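Side-chain contacts in glucanase (Clostridium thermocellum, PDB 5GXX), which probably hydrolyses internal beta-1,4-glucosidic bonds of cellulose, as a family 9 endoglucanase of the cellulosome: residues A[12-17]-A[413-418]; A[70-75]-A[86-91]; A[569-574]-A[583-588]. The protein carries 1 engineered substitution. All coordinates share one frame; numbering follows the deposited sequence.

Contacts 1 and 2 belong to the helical catalytic domain, and their centres lie about 11 Å apart. Along the chain, contact 2, a helical hairpin, falls between the two segments of contact 1, which brings the first and last long helices of this domain together. The two contacts touch: Ile15 CG2 lies 3.7 Å from Asn91 ND2, on the side of helix 7-20 that faces helix 85-101. Contact 3 lies in the C-terminal beta-rich module, its centre about 47 Å from that of contact 1 and 54 Å from that of contact 2. It adjoins a calcium ion bound partly by Asn569 and Asp570, a different ion from the one held in the catalytic domain.

Contact 1: A[12-17]-A[413-418]; sequences QKAIYF and DYNAGF
Asn415 reaches across from helix 412-429 and gives its ND2 to the backbone carbonyl of Ala14, with 3.1 Å between Asn415 ND2 and Ala14 O. The acceptor lies nearly in the amide plane, and the hydrogen meets a lone pair of the carbonyl at an N-H...O angle of 145°. Phe17, one turn further along helix 7-20, has CG anti to its backbone N (chi1 169°), which lays the ring across this amide. The two planes are 31° apart; Phe17 CD2 is 3.6 Å from Asn415 CG, and OD1 sits over one face of the ring toward its rim. Helices 7-20 and 412-429 are the first and last long helices of a catalytic domain that, as in other family 9 glycosidases, is an (alpha/alpha)6 barrel, so the contact joins its two ends. Over 12-17 and 413-418 the axes approach to 9.9 Å and run roughly antiparallel. Ala14 suits the crossing because its methyl takes little room: CB packs obliquely against Phe418, 4.2 Å from CE2. Behind this shell, Asn415 ND2 also donates to Gly386 O while OD1 accepts from Leu388 N, giving the buried amide three partners that fix its rotation. Ala387, between those two residues, touches Phe17.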
loop_
_atom_site.group_PDB
_atom_site.type_symbol
_atom_site.label_atom_id
_atom_site.label_comp_id
_atom_site.label_asym_id
_atom_site.label_seq_id
_atom_site.Cartn_x
_atom_site.Cartn_y
_atom_site.Cartn_z
ATOM N N GLN A 12 44.151 8.747 -23.394
ATOM C CA GLN A 12 44.274 8.160 -22.067
ATOM C C GLN A 12 42.902 7.983 -21.421
ATOM O O GLN A 12 42.578 6.912 -20.901
ATOM C CB GLN A 12 45.187 9.054 -21.213
ATOM C CG GLN A 12 45.282 8.706 -19.730
ATOM C CD GLN A 12 46.037 9.778 -18.960
ATOM O OE1 GLN A 12 45.880 10.976 -19.234
ATOM N NE2 GLN A 12 46.859 9.357 -17.995
ATOM N N LYS A 13 42.074 9.021 -21.500
ATOM C CA LYS A 13 40.744 8.964 -20.915
ATOM C C LYS A 13 39.806 8.071 -21.713
ATOM O O LYS A 13 39.052 7.293 -21.126
ATOM C CB LYS A 13 40.193 10.380 -20.697
ATOM C CG LYS A 13 40.963 11.058 -19.577
ATOM C CD LYS A 13 40.611 12.530 -19.403
ATOM C CE LYS A 13 41.354 13.052 -18.167
ATOM N NZ LYS A 13 41.041 14.482 -17.904
ATOM N N ALA A 14 39.878 8.181 -23.036
ATOM C CA ALA A 14 39.016 7.410 -23.928
ATOM C C ALA A 14 39.207 5.901 -23.784
ATOM O O ALA A 14 38.243 5.149 -23.920
ATOM C CB ALA A 14 39.159 7.877 -25.389
ATOM N N ILE A 15 40.421 5.487 -23.422
ATOM C CA ILE A 15 40.705 4.082 -23.134
ATOM C C ILE A 15 40.164 3.646 -21.778
ATOM O O ILE A 15 39.587 2.555 -21.654
ATOM C CB ILE A 15 42.224 3.818 -23.207
ATOM C CG1 ILE A 15 42.722 4.086 -24.630
ATOM C CG2 ILE A 15 42.554 2.366 -22.801
ATOM C CD1 ILE A 15 44.245 4.262 -24.690
ATOM N N TYR A 16 40.387 4.506 -20.785
ATOM C CA TYR A 16 39.939 4.282 -19.405
ATOM C C TYR A 16 38.439 4.053 -19.368
ATOM O O TYR A 16 37.962 3.272 -18.543
ATOM C CB TYR A 16 40.347 5.481 -18.530
ATOM C CG TYR A 16 39.811 5.500 -17.115
ATOM C CD1 TYR A 16 38.581 6.108 -16.808
ATOM C CD2 TYR A 16 40.538 4.931 -16.069
ATOM C CE1 TYR A 16 38.110 6.168 -15.514
ATOM C CE2 TYR A 16 40.089 5.010 -14.739
ATOM C CZ TYR A 16 38.874 5.623 -14.487
ATOM O OH TYR A 16 38.389 5.701 -13.212
ATOM N N PHE A 17 37.696 4.727 -20.250
ATOM C CA PHE A 17 36.266 4.438 -20.376
ATOM C C PHE A 17 35.962 2.938 -20.397
ATOM O O PHE A 17 35.048 2.495 -19.688
ATOM C CB PHE A 17 35.676 5.162 -21.599
ATOM C CG PHE A 17 34.279 4.710 -21.947
ATOM C CD1 PHE A 17 33.173 5.121 -21.212
ATOM C CD2 PHE A 17 34.080 3.864 -23.023
ATOM C CE1 PHE A 17 31.878 4.707 -21.537
ATOM C CE2 PHE A 17 32.778 3.467 -23.402
ATOM C CZ PHE A 17 31.674 3.867 -22.644
ATOM N N ASP A 413 30.659 1.402 -28.664
ATOM C CA ASP A 413 30.871 1.706 -30.073
ATOM C C ASP A 413 31.089 3.210 -30.294
ATOM O O ASP A 413 31.745 3.607 -31.260
ATOM C CB ASP A 413 29.713 1.168 -30.918
ATOM C CG ASP A 413 28.505 2.085 -30.898
ATOM O OD1 ASP A 413 27.769 2.094 -29.883
ATOM O OD2 ASP A 413 28.285 2.782 -31.917
ATOM N N TYR A 414 30.573 4.045 -29.393
ATOM C CA TYR A 414 30.765 5.497 -29.481
ATOM C C TYR A 414 32.253 5.787 -29.319
ATOM O O TYR A 414 32.803 6.661 -29.991
ATOM C CB TYR A 414 30.006 6.192 -28.352
ATOM C CG TYR A 414 28.529 6.417 -28.576
ATOM C CD1 TYR A 414 27.797 5.592 -29.417
ATOM C CD2 TYR A 414 27.865 7.419 -27.880
ATOM C CE1 TYR A 414 26.436 5.767 -29.589
ATOM C CE2 TYR A 414 26.505 7.627 -28.066
ATOM C CZ TYR A 414 25.806 6.809 -28.928
ATOM O OH TYR A 414 24.446 6.967 -29.114
ATOM N N ASN A 415 32.919 5.077 -28.412
ATOM C CA ASN A 415 34.332 5.339 -28.127
ATOM C C ASN A 415 35.317 4.659 -29.069
ATOM O O ASN A 415 36.487 5.021 -29.085
ATOM C CB ASN A 415 34.677 5.000 -26.668
ATOM C CG ASN A 415 34.549 6.189 -25.737
ATOM O OD1 ASN A 415 33.530 6.880 -25.717
ATOM N ND2 ASN A 415 35.611 6.461 -24.979
ATOM N N ALA A 416 34.865 3.687 -29.863
ATOM C CA ALA A 416 35.799 2.752 -30.499
ATOM C C ALA A 416 36.593 3.363 -31.648
ATOM O O ALA A 416 37.831 3.376 -31.619
ATOM C CB ALA A 416 35.081 1.493 -30.922
ATOM N N GLY A 417 35.908 3.890 -32.659
ATOM C CA GLY A 417 36.607 4.578 -33.750
ATOM C C GLY A 417 37.313 5.824 -33.229
ATOM O O GLY A 417 38.395 6.193 -33.703
ATOM N N PHE A 418 36.690 6.494 -32.264
ATOM C CA PHE A 418 37.266 7.674 -31.594
ATOM C C PHE A 418 38.663 7.436 -31.023
ATOM O O PHE A 418 39.584 8.226 -31.240
ATOM C CB PHE A 418 36.252 8.139 -30.546
ATOM C CG PHE A 418 36.624 9.377 -29.773
ATOM C CD1 PHE A 418 36.934 10.561 -30.435
ATOM C CD2 PHE A 418 36.532 9.368 -28.385
ATOM C CE1 PHE A 418 37.188 11.708 -29.714
ATOM C CE2 PHE A 418 36.785 10.520 -27.664
ATOM C CZ PHE A 418 37.127 11.670 -28.335
#

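Contact 2: A[70-75]-A[86-91]; sequences WALYEY and LHLERN
Leu72 and Leu88 meet tip to tip between helices 58-75 and 85-101, with Leu72 CD2 3.6 Å from Leu88 CD2. The CB of Leu72 points at the opposite helix, and with CG anti to the carbonyl carbon (chi1 -74°) the branch point continues in that direction. Leu72 CG already touches, 3.7 Å from Leu88 CD2. Beyond it, CD2 lies chiefly against the end of Leu88, while CD1 is nearest the aliphatic part of Glu89, 3.8 Å from Glu89 CG, where the two side chains lie aslant, and also flanks Leu88 CG. The fork of a leucine suits this place, since it lets one side chain touch two consecutive residues, Leu88 and Glu89. Leu88 serves a second front as well, touching Ile15 of helix 7-20 and Val419 and Cys423 of helix 412-429. Ala71 adds a looser contact, its CB 4.4 Å from Leu88 CD2.

The two helices form a helical hairpin in the (alpha/alpha) barrel expected of family 9. The axes of segments 70-75 and 86-91 approach to 10.8 Å, at 142° between their directions, a spacing that leaves room for leucines between them.

No polar group bonds across the contact; some bonds stay within a helix and others go to neighbouring helices. Trp70 NE1 donates to Glu74 OE2 at 2.8 Å, using the oxygen's anti lone pair, and Arg258 bridges to that same oxygen. Asn91 ND2 donates to His87 O at 2.9 Å, from the face of the carbonyl opposite the helical N-H of Asn91, and also to Glu19 OE2 of helix 7-20. Glu89 presents only methylene to Leu72; its carboxylate pairs with Arg85. The segments' direct cohesion thus rests on dispersion and the burial of apolar surface, which favours close fit over precise angles.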
loop_
_atom_site.group_PDB
_atom_site.type_symbol
_atom_site.label_atom_id
_atom_site.label_comp_id
_atom_site.label_asym_id
_atom_site.label_seq_id
_atom_site.Cartn_x
_atom_site.Cartn_y
_atom_site.Cartn_z
ATOM N N TRP A 70 42.002 -2.378 -34.669
ATOM C CA TRP A 70 42.391 -1.650 -35.875
ATOM C C TRP A 70 43.246 -0.452 -35.469
ATOM O O TRP A 70 44.238 -0.164 -36.145
ATOM C CB TRP A 70 41.164 -1.259 -36.710
ATOM C CG TRP A 70 41.455 -0.782 -38.111
ATOM C CD1 TRP A 70 42.661 -0.793 -38.742
ATOM C CD2 TRP A 70 40.513 -0.250 -39.060
ATOM N NE1 TRP A 70 42.539 -0.279 -40.014
ATOM C CE2 TRP A 70 41.228 0.059 -40.234
ATOM C CE3 TRP A 70 39.136 0.037 -39.012
ATOM C CZ2 TRP A 70 40.609 0.612 -41.363
ATOM C CZ3 TRP A 70 38.525 0.572 -40.129
ATOM C CH2 TRP A 70 39.263 0.880 -41.282
ATOM N N ALA A 71 42.883 0.222 -34.374
ATOM C CA ALA A 71 43.686 1.345 -33.882
ATOM C C ALA A 71 45.137 0.926 -33.618
ATOM O O ALA A 71 46.085 1.619 -34.018
ATOM C CB ALA A 71 43.050 1.940 -32.643
ATOM N N LEU A 72 45.302 -0.215 -32.956
ATOM C CA LEU A 72 46.625 -0.748 -32.668
ATOM C C LEU A 72 47.333 -1.171 -33.948
ATOM O O LEU A 72 48.543 -0.960 -34.067
ATOM C CB LEU A 72 46.532 -1.921 -31.683
ATOM C CG LEU A 72 46.237 -1.578 -30.217
ATOM C CD1 LEU A 72 45.845 -2.818 -29.409
ATOM C CD2 LEU A 72 47.384 -0.847 -29.511
ATOM N N TYR A 73 46.597 -1.758 -34.895
ATOM C CA TYR A 73 47.160 -2.239 -36.156
ATOM C C TYR A 73 47.765 -1.104 -36.975
ATOM O O TYR A 73 48.823 -1.265 -37.578
ATOM C CB TYR A 73 46.098 -3.004 -36.960
ATOM C CG TYR A 73 46.561 -3.588 -38.274
ATOM C CD1 TYR A 73 47.168 -4.849 -38.338
ATOM C CD2 TYR A 73 46.351 -2.906 -39.467
ATOM C CE1 TYR A 73 47.582 -5.387 -39.555
ATOM C CE2 TYR A 73 46.751 -3.437 -40.682
ATOM C CZ TYR A 73 47.375 -4.678 -40.719
ATOM O OH TYR A 73 47.765 -5.177 -41.947
ATOM N N GLU A 74 47.115 0.055 -36.959
ATOM C CA GLU A 74 47.599 1.201 -37.738
ATOM C C GLU A 74 48.641 2.029 -37.009
ATOM O O GLU A 74 49.609 2.486 -37.622
ATOM C CB GLU A 74 46.433 2.134 -38.082
ATOM C CG GLU A 74 45.365 1.466 -38.936
ATOM C CD GLU A 74 45.855 1.061 -40.304
ATOM O OE1 GLU A 74 46.893 1.586 -40.782
ATOM O OE2 GLU A 74 45.185 0.220 -40.938
ATOM N N TYR A 75 48.419 2.241 -35.717
ATOM C CA TYR A 75 49.089 3.317 -34.998
ATOM C C TYR A 75 49.748 2.845 -33.698
ATOM O O TYR A 75 50.323 3.650 -32.967
ATOM C CB TYR A 75 48.129 4.528 -34.833
ATOM C CG TYR A 75 47.597 5.068 -36.165
ATOM C CD1 TYR A 75 48.468 5.397 -37.203
ATOM C CD2 TYR A 75 46.223 5.275 -36.387
ATOM C CE1 TYR A 75 48.009 5.870 -38.429
ATOM C CE2 TYR A 75 45.751 5.750 -37.624
ATOM C CZ TYR A 75 46.651 6.048 -38.637
ATOM O OH TYR A 75 46.246 6.522 -39.877
ATOM N N LEU A 86 50.066 0.003 -23.792
ATOM C CA LEU A 86 49.799 -1.150 -22.945
ATOM C C LEU A 86 48.393 -1.087 -22.351
ATOM O O LEU A 86 47.734 -2.122 -22.214
ATOM C CB LEU A 86 50.862 -1.306 -21.847
ATOM C CG LEU A 86 52.256 -1.740 -22.331
ATOM C CD1 LEU A 86 53.353 -1.379 -21.321
ATOM C CD2 LEU A 86 52.298 -3.235 -22.683
ATOM N N HIS A 87 47.935 0.111 -21.998
ATOM C CA HIS A 87 46.534 0.277 -21.587
ATOM C C HIS A 87 45.548 -0.189 -22.646
ATOM O O HIS A 87 44.581 -0.905 -22.336
ATOM C CB HIS A 87 46.197 1.723 -21.213
ATOM C CG HIS A 87 46.874 2.191 -19.964
ATOM N ND1 HIS A 87 46.694 1.580 -18.743
ATOM C CD2 HIS A 87 47.761 3.193 -19.757
ATOM C CE1 HIS A 87 47.433 2.190 -17.832
ATOM N NE2 HIS A 87 48.081 3.181 -18.420
ATOM N N LEU A 88 45.776 0.244 -23.885
ATOM C CA LEU A 88 44.907 -0.137 -24.991
ATOM C C LEU A 88 44.949 -1.647 -25.248
ATOM O O LEU A 88 43.905 -2.271 -25.446
ATOM C CB LEU A 88 45.253 0.684 -26.236
ATOM C CG LEU A 88 44.391 0.423 -27.473
ATOM C CD1 LEU A 88 42.889 0.466 -27.168
ATOM C CD2 LEU A 88 44.729 1.409 -28.587
ATOM N N GLU A 89 46.145 -2.232 -25.221
ATOM C CA GLU A 89 46.293 -3.662 -25.462
ATOM C C GLU A 89 45.536 -4.549 -24.481
ATOM O O GLU A 89 44.789 -5.440 -24.892
ATOM C CB GLU A 89 47.770 -4.057 -25.483
ATOM C CG GLU A 89 48.422 -3.712 -26.819
ATOM C CD GLU A 89 49.920 -3.892 -26.814
ATOM O OE1 GLU A 89 50.491 -4.178 -25.741
ATOM O OE2 GLU A 89 50.519 -3.721 -27.892
ATOM N N ARG A 90 45.720 -4.316 -23.188
ATOM C CA ARG A 90 45.068 -5.157 -22.187
ATOM C C ARG A 90 43.565 -4.899 -22.094
ATOM O O ARG A 90 42.792 -5.815 -21.817
ATOM C CB ARG A 90 45.752 -5.078 -20.818
ATOM C CG ARG A 90 45.670 -3.732 -20.096
ATOM C CD ARG A 90 46.673 -3.752 -18.943
ATOM N NE ARG A 90 46.551 -2.557 -18.109
ATOM C CZ ARG A 90 47.299 -2.274 -17.047
ATOM N NH1 ARG A 90 48.274 -3.094 -16.667
ATOM N NH2 ARG A 90 47.052 -1.164 -16.353
ATOM N N ASN A 91 43.130 -3.671 -22.368
ATOM C CA ASN A 91 41.693 -3.442 -22.473
ATOM C C ASN A 91 41.073 -4.214 -23.637
ATOM O O ASN A 91 39.989 -4.776 -23.493
ATOM C CB ASN A 91 41.386 -1.946 -22.557
ATOM C CG ASN A 91 41.210 -1.353 -21.182
ATOM O OD1 ASN A 91 40.200 -1.589 -20.522
ATOM N ND2 ASN A 91 42.224 -0.649 -20.701
#

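Contact 3: A[569-574]-A[583-588]; sequences NDFSYQ and TKYMPV. With CA (calcium ion), chain D.
Phe571 has CG anti to its backbone N (chi1 178°), while Tyr585 has CG beside its N and anti to the carbonyl carbon (chi1 -51°); these torsions bring the two rings together as a T-shaped pair. The edge of Tyr585 points at the face of Phe571, with centroids 5.3 Å apart and planes at 86°. Tyr585 is itself sandwiched: Gln574 CB makes a CH-pi contact over one face, 4.3 Å from the centroid of the Tyr585 ring, and Lys584 CG covers the opposite face. A broad ring suits this place because it offers two faces and an edge at once. The backbone of the same residue is also held, for Ser572 OG donates to Tyr585 O at 2.7 Å, tilted from the carbonyl plane. That carbonyl oxygen lies at the rim of Phe571 as well, 3.4 Å from its CE1.

Both segments are loops of the C-terminal cellulose-binding-type module, a beta-sheet domain probably of the calcium-containing beta-sandwich kind. Segment 583-588 connects strands 581-583 and 588-590, which belong to different sheets. Where it starts, Thr583 OG1 accepts from Tyr585 N at 3.0 Å, an ST turn. The Thr583 hydroxyl donates in turn to a water that itself donates to Ser572 O and Gln574 O, pinning the two loops together.

Further out, Ser572 OG accepts from Tyr486 N, tying the contact to strand 481-488. Just ahead of Phe571, Asn569 OD1 and Asp570 OD1 each bind the calcium ion at 2.3 Å. The backbone oxygens of Asp488 and Asp566, both carboxylate oxygens of Glu491 and a water complete the site; the water also donates to Asp570 OD2.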
loop_
_atom_site.group_PDB
_atom_site.type_symbol
_atom_site.label_atom_id
_atom_site.label_comp_id
_atom_site.label_asym_id
_atom_site.label_seq_id
_atom_site.Cartn_x
_atom_site.Cartn_y
_atom_site.Cartn_z
ATOM N N ASN A 569 20.486 12.290 28.390
ATOM C CA ASN A 569 21.882 11.934 28.652
ATOM C C ASN A 569 22.330 10.672 27.912
ATOM O O ASN A 569 23.390 10.111 28.205
ATOM C CB ASN A 569 22.192 11.862 30.160
ATOM C CG ASN A 569 21.440 10.747 30.883
ATOM O OD1 ASN A 569 20.869 9.842 30.262
ATOM N ND2 ASN A 569 21.451 10.802 32.216
ATOM N N ASP A 570 21.508 10.230 26.962
ATOM C CA ASP A 570 21.785 9.017 26.196
ATOM C C ASP A 570 22.584 9.366 24.944
ATOM O O ASP A 570 22.203 10.272 24.201
ATOM C CB ASP A 570 20.486 8.319 25.808
ATOM C CG ASP A 570 19.723 7.790 27.012
ATOM O OD1 ASP A 570 20.196 7.898 28.177
ATOM O OD2 ASP A 570 18.618 7.253 26.774
ATOM N N PHE A 571 23.701 8.668 24.750
ATOM C CA PHE A 571 24.629 8.940 23.647
ATOM C C PHE A 571 23.934 8.955 22.284
ATOM O O PHE A 571 24.163 9.842 21.463
ATOM C CB PHE A 571 25.780 7.930 23.661
ATOM C CG PHE A 571 26.772 8.098 22.528
ATOM C CD1 PHE A 571 26.578 7.453 21.314
ATOM C CD2 PHE A 571 27.909 8.884 22.693
ATOM C CE1 PHE A 571 27.498 7.596 20.279
ATOM C CE2 PHE A 571 28.830 9.039 21.667
ATOM C CZ PHE A 571 28.624 8.394 20.456
ATOM N N SER A 572 23.045 7.996 22.042
ATOM C CA SER A 572 22.414 7.908 20.733
ATOM C C SER A 572 21.200 8.803 20.512
ATOM O O SER A 572 20.711 8.906 19.394
ATOM C CB SER A 572 22.091 6.453 20.414
ATOM O OG SER A 572 23.295 5.725 20.374
ATOM N N TYR A 573 20.727 9.462 21.567
ATOM C CA TYR A 573 19.646 10.437 21.450
ATOM C C TYR A 573 20.119 11.806 20.970
ATOM O O TYR A 573 19.304 12.631 20.547
ATOM C CB TYR A 573 18.987 10.599 22.821
ATOM C CG TYR A 573 17.525 10.990 22.819
ATOM C CD1 TYR A 573 16.552 10.122 22.324
ATOM C CD2 TYR A 573 17.111 12.206 23.361
ATOM C CE1 TYR A 573 15.200 10.466 22.374
ATOM C CE2 TYR A 573 15.772 12.555 23.405
ATOM C CZ TYR A 573 14.819 11.683 22.915
ATOM O OH TYR A 573 13.485 12.036 22.964
ATOM N N GLN A 574 21.425 12.048 21.034
ATOM C CA GLN A 574 21.959 13.381 20.760
ATOM C C GLN A 574 21.558 13.867 19.382
ATOM O O GLN A 574 21.770 13.165 18.393
ATOM C CB GLN A 574 23.484 13.392 20.817
ATOM C CG GLN A 574 24.098 12.933 22.112
ATOM C CD GLN A 574 25.615 12.946 22.031
ATOM O OE1 GLN A 574 26.252 11.893 21.952
ATOM N NE2 GLN A 574 26.199 14.144 22.032
ATOM N N THR A 583 22.434 10.088 11.499
ATOM C CA THR A 583 23.073 10.291 12.788
ATOM C C THR A 583 24.360 9.497 12.923
ATOM O O THR A 583 24.407 8.285 12.672
ATOM C CB THR A 583 22.165 9.973 14.003
ATOM O OG1 THR A 583 22.964 9.992 15.191
ATOM C CG2 THR A 583 21.485 8.592 13.866
ATOM N N LYS A 584 25.397 10.181 13.388
ATOM C CA LYS A 584 26.658 9.492 13.594
ATOM C C LYS A 584 26.707 8.778 14.936
ATOM O O LYS A 584 27.621 7.995 15.181
ATOM C CB LYS A 584 27.821 10.474 13.443
ATOM C CG LYS A 584 27.937 11.459 14.596
ATOM C CD LYS A 584 28.853 12.599 14.189
ATOM C CE LYS A 584 29.497 13.223 15.404
ATOM N NZ LYS A 584 30.740 13.918 14.973
ATOM N N TYR A 585 25.695 9.008 15.778
ATOM C CA TYR A 585 25.667 8.437 17.125
ATOM C C TYR A 585 24.977 7.075 17.285
ATOM O O TYR A 585 24.871 6.552 18.402
ATOM C CB TYR A 585 25.109 9.461 18.112
ATOM C CG TYR A 585 25.786 10.808 18.043
ATOM C CD1 TYR A 585 27.068 10.988 18.558
ATOM C CD2 TYR A 585 25.138 11.905 17.486
ATOM C CE1 TYR A 585 27.696 12.226 18.514
ATOM C CE2 TYR A 585 25.754 13.148 17.442
ATOM C CZ TYR A 585 27.030 13.297 17.952
ATOM O OH TYR A 585 27.637 14.533 17.905
ATOM N N MET A 586 24.499 6.522 16.173
ATOM C CA MET A 586 24.049 5.132 16.104
ATOM C C MET A 586 24.962 4.409 15.109
ATOM O O MET A 586 24.612 4.192 13.947
ATOM C CB MET A 586 22.566 5.029 15.728
ATOM C CG MET A 586 21.624 5.703 16.743
ATOM S SD MET A 586 19.864 5.732 16.301
ATOM C CE MET A 586 19.561 3.982 16.053
ATOM N N PRO A 587 26.168 4.052 15.578
ATOM C CA PRO A 587 27.184 3.548 14.652
ATOM C C PRO A 587 26.794 2.232 13.988
ATOM O O PRO A 587 26.097 1.403 14.577
ATOM C CB PRO A 587 28.418 3.383 15.545
ATOM C CG PRO A 587 27.852 3.149 16.919
ATOM C CD PRO A 587 26.657 4.059 16.969
ATOM N N VAL A 588 27.251 2.075 12.749
ATOM C CA VAL A 588 26.994 0.891 11.941
ATOM C C VAL A 588 28.253 0.041 11.905
ATOM O O VAL A 588 29.367 0.583 11.823
ATOM C CB VAL A 588 26.612 1.313 10.515
ATOM C CG1 VAL A 588 26.392 0.086 9.630
ATOM C CG2 VAL A 588 25.372 2.229 10.523
HETATM CA CA CA D . 19.313 8.122 30.321
HETATM O O HOH W 1 17.823 6.556 29.320
HETATM O O HOH W 2 21.621 10.793 17.458
#